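Local atomic coordinates of TetR-like transcriptional regulator (Rhodococcus, PDB entry 3F1B), a protein that probably binds cis-regulatory DNA and controls transcription as a TetR-family regulator. Residues A22-F27 with Q67-R72; A39-A42 with S47-M50; G97-V102 with D170-G175; H139-S144 with L156-L161; V162-A167 with D184-L189. All coordinates share one frame; numbering follows the deposited sequence.

Overall arrangement
Along the all-helical chain, contact 1 spans contact 2, and contacts 3 to 5 follow. Contacts 1 and 2 belong to the predicted DNA-binding end, where helix 12-30 packs on helix 37-43: V26 CB lies 3.8 Å from I40 CG1. Contacts 3, 4 and 5 share helix 153-173 in the C-terminal domain; contact 4 falls within the sequence spanned by contact 3, whose segments alternate with those of contact 5. The centres of contacts 2 and 4 are about 45 Å apart. Contact 1 connects the two regions, since R72 on helix 58-77 packs against F101 of helix 87-104. Contacts 3 to 5 also touch the second subunit, so the subunits meet in the C-terminal domain, away from the predicted DNA-binding end.

Contact 1 of 5, residues A22-F27 with Q67-R72; sequences AAVDVF and QREGLR
V24 meets E69 where helix 12-30 of the TetR-type DNA-binding domain packs against helix 58-77, the long helix that leads toward the C-terminal domain. The close part is buried. V24 CG2, set beside its backbone N by a chi1 of 170°, comes within 3.3 Å of E69 OE2, and the E69 CG methylene lies 3.8 Å from the same methyl. C65, K107, S108 and L112 pack around the pair. On the more open side, two partly exposed arginines hold the carboxylate: R68 grips E69 side-on with NE and NH2, both directed at OE2, while R72 NH2 makes a weak bond to OE1. R68 NH2 also pairs with D21, tying the network back to helix 12-30, yet R68 barely touches V24, with NH2 4.2 Å from CG2. Replacing E69 by an alanine is likely to take the shared carboxylate from R68 and R72, though D21 would remain for R68, and to open a gap beside V24. The close approach of the two guanidinium groups is probably eased by the carboxylate that both bind: R72 NH1 sits over the centre of the R68 face, 3.3 Å above its plane, and R68 NH2 reaches E69 OE2 at 2.7 Å.

Contact 2 of 5, residues A39-A42 with S47-M50; sequences AIAA and SKPM. With SO4 (sulfate ion), chain C.
A41 and K48 make a short-range apolar contact inside the predicted helix-turn-helix motif, where helix 37-43 turns into helix 48-54, the probable recognition helix. The methyl of A41 rests on the backbone at the start of the second helix: CB is 3.8 Å from K48 CA and 4.2 Å from K48 CB, with S47 O also close. A residue this small lets the two helices approach until the CA atoms of A41 and K48 are 5.3 Å apart. Beyond CB the lysine leaves A41. CG lies opposite the backbone N (chi1 -163°), and the extended chain carries NZ to a salt bridge with D38 near the start of helix 37-43. There NZ also makes a weak 3.4 Å bond to O2 of a sulfate ion that M37 N and D38 N bind as well. The ion probably came from the crystallisation liquor, though its position is consistent with a phosphate site. A leucine in place of K48 is likely to leave D38 without its positive mate and weaken the sulfate's hold. S47 caps the second helix, its OG accepting from M50 N at 3.0 Å with an N-H...O angle of 166°.

Contact 3 of 5, residues G97-V102 with D170-G175; sequences GFLGFV and DRVAGG
V172 projects from helix 153-173 toward L99 and V102 of helix 87-104. Its CB lies 4.2 Å from V102 CG1. From there the side chain forks. CG1, anti to the backbone N (chi1 165°), extends over the backbone of helix 87-104 and reaches L99 O at 3.5 Å, with V102 CG1 at 3.9 Å. CG2 takes the place beside the backbone N and meets the leucine methyl L99 CD2 at 3.9 Å. The side chains of L99 and V172 cross at about a right angle, and between them the closest approach is this one of CD2 to CG2. This is core packing of the TetR-type C-terminal domain, an all-helical bundle; helix 179-196 packs against the same side chains, with A182 on both L99 and V172. V102 completes the contact by way of its CG1, which lies 3.4 Å from A173 CB and 3.3 Å from A173 N. Packing here is tight: the CA atoms of V102 and A173 are 5.2 Å apart. Just beyond A173 helix 153-173 ends in a Schellman motif, in which G175 has a positive phi of 73° and its N bonds to V172 O at 2.8 Å. On the outer side of the same turn, R171 forms a salt bridge with D131 of the second subunit.

Contact 4 of 5, residues H139-S144 with L156-L161; sequences HLLESS and LIAIAL
L141 of helix 126-143 reaches across to I157 and A158 near the start of helix 153-173. Taken in order along that helix, L156 comes first and turns its side chain from L141 to L185 of the second subunit. I157 makes the closest approach. Its CG2, anti to the backbone N, is 3.5 Å from L141 CD1, and its CB follows at 3.8 Å, the two side chains crossing at about a right angle. The CG1 branch leads elsewhere, and I157 also packs on L185 of the second subunit, so this residue lies between the bundle core and the dimer partner. A158 presents its backbone N to the same L141 CD1 at 3.9 Å, while its methyl stays more distant, 4.5 Å from CD1. L161, one turn beyond I157, starts toward L141 but does not touch it. L141 places CG beside its own backbone N (chi1 -70°), which turns CD1 toward I157; W191 and F154 lie against it too. With no hydrogen bond or charge pair between the two segments, the contact rests on aliphatic carbons and a stretch of backbone in this TetR-type C-terminal bundle and depends on shape rather than direction.

Contact 5 of 5, residues V162-A167 with D184-L189; sequences VGAGEA and DLLESL
Segments 162-167 and 184-189 run nearly antiparallel, at 170°, with axes 10.3 Å apart, and G165 and L186 are the nearest pair of CA atoms across them. A164 and G165 offer the small surface on one helix, and L186 and L189, three residues apart on the other, close over it. The A164 methyl touches both leucines: CB is 3.6 Å from L189 CD1 and 3.8 Å from L186 CD1. L186 straddles the A164-G165 step, since CD1 also comes within 3.9 Å of G165 N, while CD2 settles 3.9 Å from G165 CA, where glycine bears no side chain to hold it off. The chi2 of L186, about 1°, nearly eclipses CD1 with CA and should be read with care at 2.4 Å resolution. These two helices end the TetR-type C-terminal domain, and in this family such a pair usually meets its counterpart in a dimer. Here A164 also packs on A160 of the second subunit, and A167 on its G163. On the side away from L186, E166 forms a salt bridge with R130. L189 sets its CG anti to the backbone N, chi1 177°, which brings CD1 onto the A164 methyl.

Contact 1 of 5, residues A22-F27 with Q67-R72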
# COMPACT_ATOMS: atom_id res chain seq x y z
N ALA A 22 -18.52 -0.98 14.57
CA ALA A 22 -19.31 -1.62 13.53
C ALA A 22 -18.91 -1.12 12.14
O ALA A 22 -19.02 -1.84 11.15
CB ALA A 22 -20.77 -1.34 13.78
N ALA A 23 -18.49 0.15 12.07
CA ALA A 23 -18.08 0.78 10.82
C ALA A 23 -16.77 0.17 10.42
O ALA A 23 -16.53 -0.06 9.23
CB ALA A 23 -17.90 2.27 11.01
N VAL A 24 -15.92 -0.08 11.42
CA VAL A 24 -14.63 -0.65 11.17
C VAL A 24 -14.81 -2.02 10.49
O VAL A 24 -14.27 -2.26 9.39
CB VAL A 24 -13.74 -0.69 12.44
CG1 VAL A 24 -12.50 -1.49 12.21
CG2 VAL A 24 -13.28 0.68 12.75
N ASP A 25 -15.58 -2.89 11.14
CA ASP A 25 -16.04 -4.16 10.55
C ASP A 25 -16.39 -4.02 9.08
O ASP A 25 -15.67 -4.51 8.19
CB ASP A 25 -17.30 -4.64 11.28
CG ASP A 25 -17.04 -4.98 12.74
OD1 ASP A 25 -17.95 -5.57 13.37
OD2 ASP A 25 -15.95 -4.66 13.27
N VAL A 26 -17.48 -3.31 8.83
CA VAL A 26 -18.00 -3.21 7.50
C VAL A 26 -16.97 -2.61 6.53
O VAL A 26 -16.86 -3.06 5.39
CB VAL A 26 -19.36 -2.45 7.46
CG1 VAL A 26 -20.05 -2.71 6.14
CG2 VAL A 26 -20.26 -2.89 8.62
N PHE A 27 -16.21 -1.61 6.96
CA PHE A 27 -15.23 -1.03 6.05
C PHE A 27 -14.10 -2.02 5.73
O PHE A 27 -13.65 -2.11 4.58
CB PHE A 27 -14.65 0.25 6.61
CG PHE A 27 -15.51 1.45 6.43
CD1 PHE A 27 -16.04 1.77 5.18
CD2 PHE A 27 -15.76 2.31 7.54
CE1 PHE A 27 -16.85 2.92 5.02
CE2 PHE A 27 -16.53 3.44 7.41
CZ PHE A 27 -17.10 3.75 6.13
N GLN A 67 -9.91 8.51 11.81
CA GLN A 67 -9.36 9.26 12.93
C GLN A 67 -9.10 8.37 14.17
O GLN A 67 -8.00 8.40 14.73
CB GLN A 67 -10.35 10.37 13.28
CG GLN A 67 -10.13 11.64 12.50
CD GLN A 67 -8.97 12.46 13.08
OE1 GLN A 67 -8.05 12.85 12.36
NE2 GLN A 67 -9.01 12.69 14.39
N ARG A 68 -10.11 7.59 14.60
CA ARG A 68 -10.01 6.76 15.78
C ARG A 68 -8.99 5.62 15.64
O ARG A 68 -8.14 5.43 16.53
CB ARG A 68 -11.37 6.19 16.16
CG ARG A 68 -11.31 5.53 17.57
CD ARG A 68 -12.59 4.87 18.02
NE ARG A 68 -12.75 3.63 17.29
CZ ARG A 68 -13.61 2.67 17.58
NH1 ARG A 68 -14.46 2.75 18.64
NH2 ARG A 68 -13.61 1.59 16.79
N GLU A 69 -9.06 4.82 14.58
CA GLU A 69 -8.05 3.78 14.40
C GLU A 69 -6.60 4.35 14.24
O GLU A 69 -5.64 3.80 14.79
CB GLU A 69 -8.45 2.86 13.24
CG GLU A 69 -9.91 2.34 13.37
CD GLU A 69 -10.23 1.81 14.78
OE1 GLU A 69 -9.33 1.31 15.47
OE2 GLU A 69 -11.39 1.88 15.22
N GLY A 70 -6.47 5.50 13.56
CA GLY A 70 -5.17 6.21 13.48
C GLY A 70 -4.60 6.53 14.85
O GLY A 70 -3.41 6.41 15.08
N LEU A 71 -5.47 6.94 15.77
CA LEU A 71 -5.08 7.23 17.13
C LEU A 71 -4.55 6.00 17.85
O LEU A 71 -3.57 6.10 18.57
CB LEU A 71 -6.26 7.77 17.93
CG LEU A 71 -6.38 9.25 18.21
CD1 LEU A 71 -7.89 9.61 18.50
CD2 LEU A 71 -5.48 9.58 19.38
N ARG A 72 -5.21 4.85 17.68
CA ARG A 72 -4.79 3.68 18.45
C ARG A 72 -3.46 3.29 17.87
O ARG A 72 -2.58 2.78 18.57
CB ARG A 72 -5.77 2.51 18.36
CG ARG A 72 -7.13 2.89 18.81
CD ARG A 72 -8.15 1.98 18.15
NE ARG A 72 -9.38 1.97 18.94
CZ ARG A 72 -10.37 1.10 18.75
NH1 ARG A 72 -11.44 1.19 19.54
NH2 ARG A 72 -10.32 0.17 17.79

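Contact 2 of 5, residues A39-A42 with S47-M50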
# COMPACT_ATOMS: atom_id res chain seq x y z
N ALA A 39 -25.56 -1.31 5.92
CA ALA A 39 -24.87 -2.43 6.52
C ALA A 39 -24.23 -2.03 7.85
O ALA A 39 -24.32 -2.78 8.83
CB ALA A 39 -23.85 -2.97 5.55
N ILE A 40 -23.62 -0.85 7.91
CA ILE A 40 -23.08 -0.35 9.19
C ILE A 40 -24.17 -0.26 10.27
O ILE A 40 -23.96 -0.76 11.37
CB ILE A 40 -22.34 1.01 9.09
CG1 ILE A 40 -21.06 0.88 8.26
CG2 ILE A 40 -21.99 1.51 10.47
CD1 ILE A 40 -20.53 2.23 7.72
N ALA A 41 -25.31 0.40 9.95
CA ALA A 41 -26.47 0.54 10.90
C ALA A 41 -26.96 -0.80 11.45
O ALA A 41 -27.16 -0.92 12.66
CB ALA A 41 -27.64 1.30 10.27
N ALA A 42 -27.14 -1.79 10.58
CA ALA A 42 -27.44 -3.17 11.05
C ALA A 42 -26.39 -3.73 12.03
O ALA A 42 -26.76 -4.28 13.08
CB ALA A 42 -27.64 -4.13 9.88
N SER A 47 -30.61 2.26 14.54
CA SER A 47 -31.42 2.62 13.39
C SER A 47 -30.55 3.42 12.39
O SER A 47 -29.55 4.02 12.78
CB SER A 47 -32.64 3.43 13.84
OG SER A 47 -32.61 4.69 13.23
N LYS A 48 -30.93 3.39 11.11
CA LYS A 48 -30.23 4.12 10.06
C LYS A 48 -30.39 5.65 10.26
O LYS A 48 -29.39 6.38 10.23
CB LYS A 48 -30.70 3.65 8.69
CG LYS A 48 -29.80 4.01 7.54
CD LYS A 48 -30.26 3.30 6.25
CE LYS A 48 -29.42 3.68 4.99
NZ LYS A 48 -30.22 3.55 3.70
N PRO A 49 -31.63 6.13 10.49
CA PRO A 49 -31.82 7.52 10.89
C PRO A 49 -30.90 7.94 12.05
O PRO A 49 -30.37 9.07 12.03
CB PRO A 49 -33.29 7.59 11.33
CG PRO A 49 -33.98 6.47 10.61
CD PRO A 49 -32.92 5.48 10.16
N MSE A 50 -30.73 7.06 13.04
CA MSE A 50 -29.83 7.29 14.17
C MSE A 50 -28.42 7.58 13.72
O MSE A 50 -27.85 8.62 14.09
CB MSE A 50 -29.80 6.07 15.06
CG MSE A 50 -30.63 6.20 16.30
SE MSE A 50 -29.69 7.42 17.48
CE MSE A 50 -28.26 6.18 18.04
S SO4 C . -26.36 3.69 2.01
O1 SO4 C . -26.70 2.50 2.79
O2 SO4 C . -27.25 4.75 2.50
O3 SO4 C . -24.95 4.05 2.18
O4 SO4 C . -26.61 3.45 0.59

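Contact 3 of 5, residues G97-V102 with D170-G175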
# COMPACT_ATOMS: atom_id res chain seq x y z
N GLY A 97 5.52 -2.48 18.98
CA GLY A 97 4.21 -1.86 19.22
C GLY A 97 3.30 -1.87 17.98
O GLY A 97 2.16 -2.36 18.03
N PHE A 98 3.82 -1.36 16.86
CA PHE A 98 3.18 -1.45 15.54
C PHE A 98 2.71 -2.86 15.22
O PHE A 98 1.54 -3.06 14.84
CB PHE A 98 4.17 -0.99 14.46
CG PHE A 98 3.79 -1.33 13.07
CD1 PHE A 98 2.50 -1.10 12.60
CD2 PHE A 98 4.74 -1.79 12.19
CE1 PHE A 98 2.17 -1.39 11.31
CE2 PHE A 98 4.43 -2.07 10.89
CZ PHE A 98 3.16 -1.86 10.44
N LEU A 99 3.63 -3.82 15.31
CA LEU A 99 3.28 -5.17 14.93
C LEU A 99 2.30 -5.87 15.89
O LEU A 99 1.45 -6.66 15.45
CB LEU A 99 4.51 -6.00 14.70
CG LEU A 99 5.27 -5.67 13.42
CD1 LEU A 99 6.56 -6.47 13.51
CD2 LEU A 99 4.46 -6.00 12.11
N GLY A 100 2.42 -5.58 17.19
CA GLY A 100 1.48 -6.11 18.22
C GLY A 100 0.08 -5.53 18.02
O GLY A 100 -0.94 -6.24 18.16
N PHE A 101 0.01 -4.25 17.64
CA PHE A 101 -1.27 -3.62 17.35
C PHE A 101 -2.01 -4.23 16.12
O PHE A 101 -3.24 -4.42 16.11
CB PHE A 101 -1.06 -2.14 17.12
CG PHE A 101 -2.24 -1.45 16.47
CD1 PHE A 101 -3.28 -0.95 17.25
CD2 PHE A 101 -2.31 -1.31 15.08
CE1 PHE A 101 -4.36 -0.31 16.64
CE2 PHE A 101 -3.42 -0.66 14.49
CZ PHE A 101 -4.43 -0.18 15.28
N VAL A 102 -1.26 -4.52 15.08
CA VAL A 102 -1.81 -5.06 13.87
C VAL A 102 -2.36 -6.47 14.20
O VAL A 102 -3.44 -6.86 13.77
CB VAL A 102 -0.69 -5.10 12.83
CG1 VAL A 102 -0.91 -6.19 11.82
CG2 VAL A 102 -0.52 -3.71 12.19
N ASP A 170 0.82 -6.69 7.13
CA ASP A 170 -0.27 -7.45 6.43
C ASP A 170 -0.30 -8.92 6.77
O ASP A 170 -1.32 -9.48 7.05
CB ASP A 170 -0.11 -7.40 4.91
CG ASP A 170 -1.22 -6.65 4.21
OD1 ASP A 170 -2.13 -6.14 4.91
OD2 ASP A 170 -1.17 -6.56 2.94
N ARG A 171 0.85 -9.56 6.70
CA ARG A 171 0.94 -10.96 7.03
C ARG A 171 0.79 -11.21 8.55
O ARG A 171 0.20 -12.21 8.93
CB ARG A 171 2.24 -11.55 6.50
CG ARG A 171 2.32 -11.57 4.99
CD ARG A 171 1.45 -12.63 4.37
NE ARG A 171 1.09 -12.24 3.00
CZ ARG A 171 1.43 -12.89 1.88
NH1 ARG A 171 2.16 -14.02 1.89
NH2 ARG A 171 1.02 -12.41 0.72
N VAL A 172 1.33 -10.34 9.40
CA VAL A 172 1.04 -10.40 10.81
C VAL A 172 -0.48 -10.28 11.06
O VAL A 172 -1.06 -11.14 11.68
CB VAL A 172 1.85 -9.33 11.61
CG1 VAL A 172 1.29 -9.13 12.99
CG2 VAL A 172 3.31 -9.71 11.65
N ALA A 173 -1.15 -9.26 10.53
CA ALA A 173 -2.63 -9.14 10.70
C ALA A 173 -3.34 -10.40 10.27
O ALA A 173 -4.36 -10.75 10.83
CB ALA A 173 -3.17 -7.96 9.92
N GLY A 174 -2.83 -11.10 9.28
CA GLY A 174 -3.52 -12.31 8.75
C GLY A 174 -3.10 -13.55 9.47
O GLY A 174 -3.53 -14.65 9.12
N GLY A 175 -2.22 -13.37 10.47
CA GLY A 175 -1.77 -14.44 11.39
C GLY A 175 -0.80 -15.43 10.77
O GLY A 175 -0.59 -16.52 11.30

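Contact 4 of 5, residues H139-S144 with L156-L161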
# COMPACT_ATOMS: atom_id res chain seq x y z
N HIS A 139 15.47 9.72 10.75
CA HIS A 139 16.13 10.38 11.88
C HIS A 139 16.68 9.35 12.85
O HIS A 139 17.80 9.48 13.30
CB HIS A 139 15.19 11.28 12.68
CG HIS A 139 14.74 12.52 11.97
ND1 HIS A 139 13.70 13.31 12.45
CD2 HIS A 139 15.20 13.15 10.86
CE1 HIS A 139 13.55 14.36 11.66
NE2 HIS A 139 14.44 14.28 10.69
N LEU A 140 15.91 8.32 13.21
CA LEU A 140 16.50 7.39 14.17
C LEU A 140 17.57 6.50 13.54
O LEU A 140 18.55 6.14 14.21
CB LEU A 140 15.46 6.62 14.95
CG LEU A 140 14.84 5.39 14.34
CD1 LEU A 140 15.84 4.19 14.41
CD2 LEU A 140 13.59 5.14 15.16
N LEU A 141 17.41 6.18 12.26
CA LEU A 141 18.46 5.46 11.56
C LEU A 141 19.70 6.36 11.53
O LEU A 141 20.80 5.88 11.70
CB LEU A 141 18.03 5.00 10.14
CG LEU A 141 17.00 3.89 10.07
CD1 LEU A 141 16.64 3.62 8.64
CD2 LEU A 141 17.43 2.58 10.77
N GLU A 142 19.51 7.67 11.37
CA GLU A 142 20.65 8.59 11.44
C GLU A 142 21.21 8.68 12.87
O GLU A 142 22.41 8.49 13.09
CB GLU A 142 20.27 9.97 10.92
CG GLU A 142 21.50 10.81 10.52
CD GLU A 142 21.29 11.59 9.21
OE1 GLU A 142 20.13 11.66 8.72
OE2 GLU A 142 22.30 12.12 8.67
N SER A 143 20.30 8.93 13.82
CA SER A 143 20.54 8.85 15.26
C SER A 143 21.29 7.57 15.68
O SER A 143 21.86 7.51 16.77
CB SER A 143 19.21 8.95 16.01
OG SER A 143 19.35 9.49 17.32
N SER A 144 21.30 6.55 14.83
CA SER A 144 22.17 5.44 15.11
C SER A 144 23.60 5.77 14.67
O SER A 144 24.20 6.66 15.25
CB SER A 144 21.67 4.17 14.46
OG SER A 144 22.64 3.16 14.66
N LEU A 156 16.21 6.83 2.42
CA LEU A 156 16.06 5.70 1.50
C LEU A 156 15.93 4.33 2.20
O LEU A 156 15.05 3.51 1.85
CB LEU A 156 17.22 5.73 0.51
CG LEU A 156 17.40 4.69 -0.58
CD1 LEU A 156 16.09 4.26 -1.29
CD2 LEU A 156 18.42 5.21 -1.58
N ILE A 157 16.80 4.08 3.17
CA ILE A 157 16.63 2.96 4.05
C ILE A 157 15.28 3.13 4.78
O ILE A 157 14.49 2.18 4.87
CB ILE A 157 17.80 2.85 5.07
CG1 ILE A 157 19.12 2.91 4.36
CG2 ILE A 157 17.66 1.58 5.96
CD1 ILE A 157 19.36 1.78 3.36
N ALA A 158 14.97 4.35 5.21
CA ALA A 158 13.70 4.53 5.93
C ALA A 158 12.52 4.12 5.13
O ALA A 158 11.61 3.50 5.64
CB ALA A 158 13.50 5.96 6.43
N ILE A 159 12.50 4.50 3.87
CA ILE A 159 11.34 4.25 3.03
C ILE A 159 11.25 2.76 2.79
O ILE A 159 10.16 2.20 2.87
CB ILE A 159 11.51 4.96 1.66
CG1 ILE A 159 11.46 6.49 1.83
CG2 ILE A 159 10.43 4.50 0.67
CD1 ILE A 159 12.33 7.33 0.75
N ALA A 160 12.38 2.12 2.45
CA ALA A 160 12.38 0.68 2.25
C ALA A 160 11.91 -0.09 3.52
O ALA A 160 11.14 -1.05 3.38
CB ALA A 160 13.73 0.22 1.88
N LEU A 161 12.40 0.29 4.71
CA LEU A 161 12.00 -0.32 6.00
C LEU A 161 10.49 -0.13 6.30
O LEU A 161 9.81 -1.01 6.85
CB LEU A 161 12.79 0.34 7.14
CG LEU A 161 13.15 -0.37 8.49
CD1 LEU A 161 13.01 0.51 9.72
CD2 LEU A 161 12.50 -1.80 8.78

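Contact 5 of 5, residues V162-A167 with D184-L189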
# COMPACT_ATOMS: atom_id res chain seq x y z
N VAL A 162 9.93 1.02 5.93
CA VAL A 162 8.51 1.26 6.20
C VAL A 162 7.63 0.46 5.24
O VAL A 162 6.59 -0.12 5.64
CB VAL A 162 8.16 2.77 6.13
CG1 VAL A 162 6.61 3.00 6.11
CG2 VAL A 162 8.79 3.49 7.35
N GLY A 163 8.06 0.44 3.98
CA GLY A 163 7.39 -0.36 3.00
C GLY A 163 7.44 -1.81 3.39
O GLY A 163 6.47 -2.51 3.24
N ALA A 164 8.60 -2.27 3.87
CA ALA A 164 8.73 -3.66 4.31
C ALA A 164 7.82 -3.97 5.53
O ALA A 164 7.16 -4.98 5.55
CB ALA A 164 10.22 -3.99 4.62
N GLY A 165 7.77 -3.05 6.48
CA GLY A 165 6.94 -3.13 7.66
C GLY A 165 5.47 -3.17 7.32
O GLY A 165 4.69 -3.90 7.99
N GLU A 166 5.09 -2.42 6.28
CA GLU A 166 3.69 -2.39 5.86
C GLU A 166 3.31 -3.72 5.32
O GLU A 166 2.30 -4.25 5.73
CB GLU A 166 3.47 -1.36 4.78
CG GLU A 166 3.47 0.04 5.33
CD GLU A 166 3.41 1.07 4.24
OE1 GLU A 166 4.21 1.03 3.29
OE2 GLU A 166 2.59 1.96 4.32
N ALA A 167 4.13 -4.29 4.44
CA ALA A 167 3.74 -5.55 3.83
C ALA A 167 3.79 -6.68 4.84
O ALA A 167 3.03 -7.63 4.75
CB ALA A 167 4.63 -5.87 2.63
N ASP A 184 11.83 -9.25 14.21
CA ASP A 184 13.21 -9.70 14.00
C ASP A 184 13.74 -9.38 12.61
O ASP A 184 14.84 -8.83 12.47
CB ASP A 184 13.29 -11.21 14.25
CG ASP A 184 13.56 -11.53 15.71
OD1 ASP A 184 13.83 -10.59 16.48
OD2 ASP A 184 13.52 -12.74 16.10
N LEU A 185 12.94 -9.74 11.60
CA LEU A 185 13.31 -9.52 10.22
C LEU A 185 13.46 -8.03 9.92
O LEU A 185 14.39 -7.61 9.22
CB LEU A 185 12.24 -10.09 9.30
CG LEU A 185 12.50 -9.72 7.84
CD1 LEU A 185 13.91 -10.18 7.44
CD2 LEU A 185 11.46 -10.30 6.91
N LEU A 186 12.54 -7.24 10.44
CA LEU A 186 12.58 -5.81 10.21
C LEU A 186 13.74 -5.14 10.93
O LEU A 186 14.27 -4.14 10.43
CB LEU A 186 11.26 -5.20 10.64
CG LEU A 186 10.12 -5.02 9.60
CD1 LEU A 186 10.34 -5.47 8.14
CD2 LEU A 186 8.75 -5.45 10.16
N GLU A 187 14.13 -5.64 12.11
CA GLU A 187 15.25 -5.01 12.79
C GLU A 187 16.51 -5.20 11.97
O GLU A 187 17.32 -4.27 11.85
CB GLU A 187 15.50 -5.58 14.20
CG GLU A 187 14.45 -5.27 15.23
CD GLU A 187 14.66 -6.07 16.50
OE1 GLU A 187 13.70 -6.77 16.95
OE2 GLU A 187 15.80 -6.02 17.04
N SER A 188 16.71 -6.40 11.43
CA SER A 188 17.99 -6.63 10.76
C SER A 188 18.03 -6.09 9.31
O SER A 188 19.06 -5.66 8.82
CB SER A 188 18.40 -8.10 10.83
OG SER A 188 17.56 -8.89 10.03
N LEU A 189 16.89 -6.09 8.64
CA LEU A 189 16.78 -5.36 7.39
C LEU A 189 17.26 -3.91 7.60
O LEU A 189 17.91 -3.34 6.75
CB LEU A 189 15.34 -5.38 6.96
CG LEU A 189 14.83 -4.66 5.73
CD1 LEU A 189 13.47 -5.24 5.42
CD2 LEU A 189 14.75 -3.13 5.88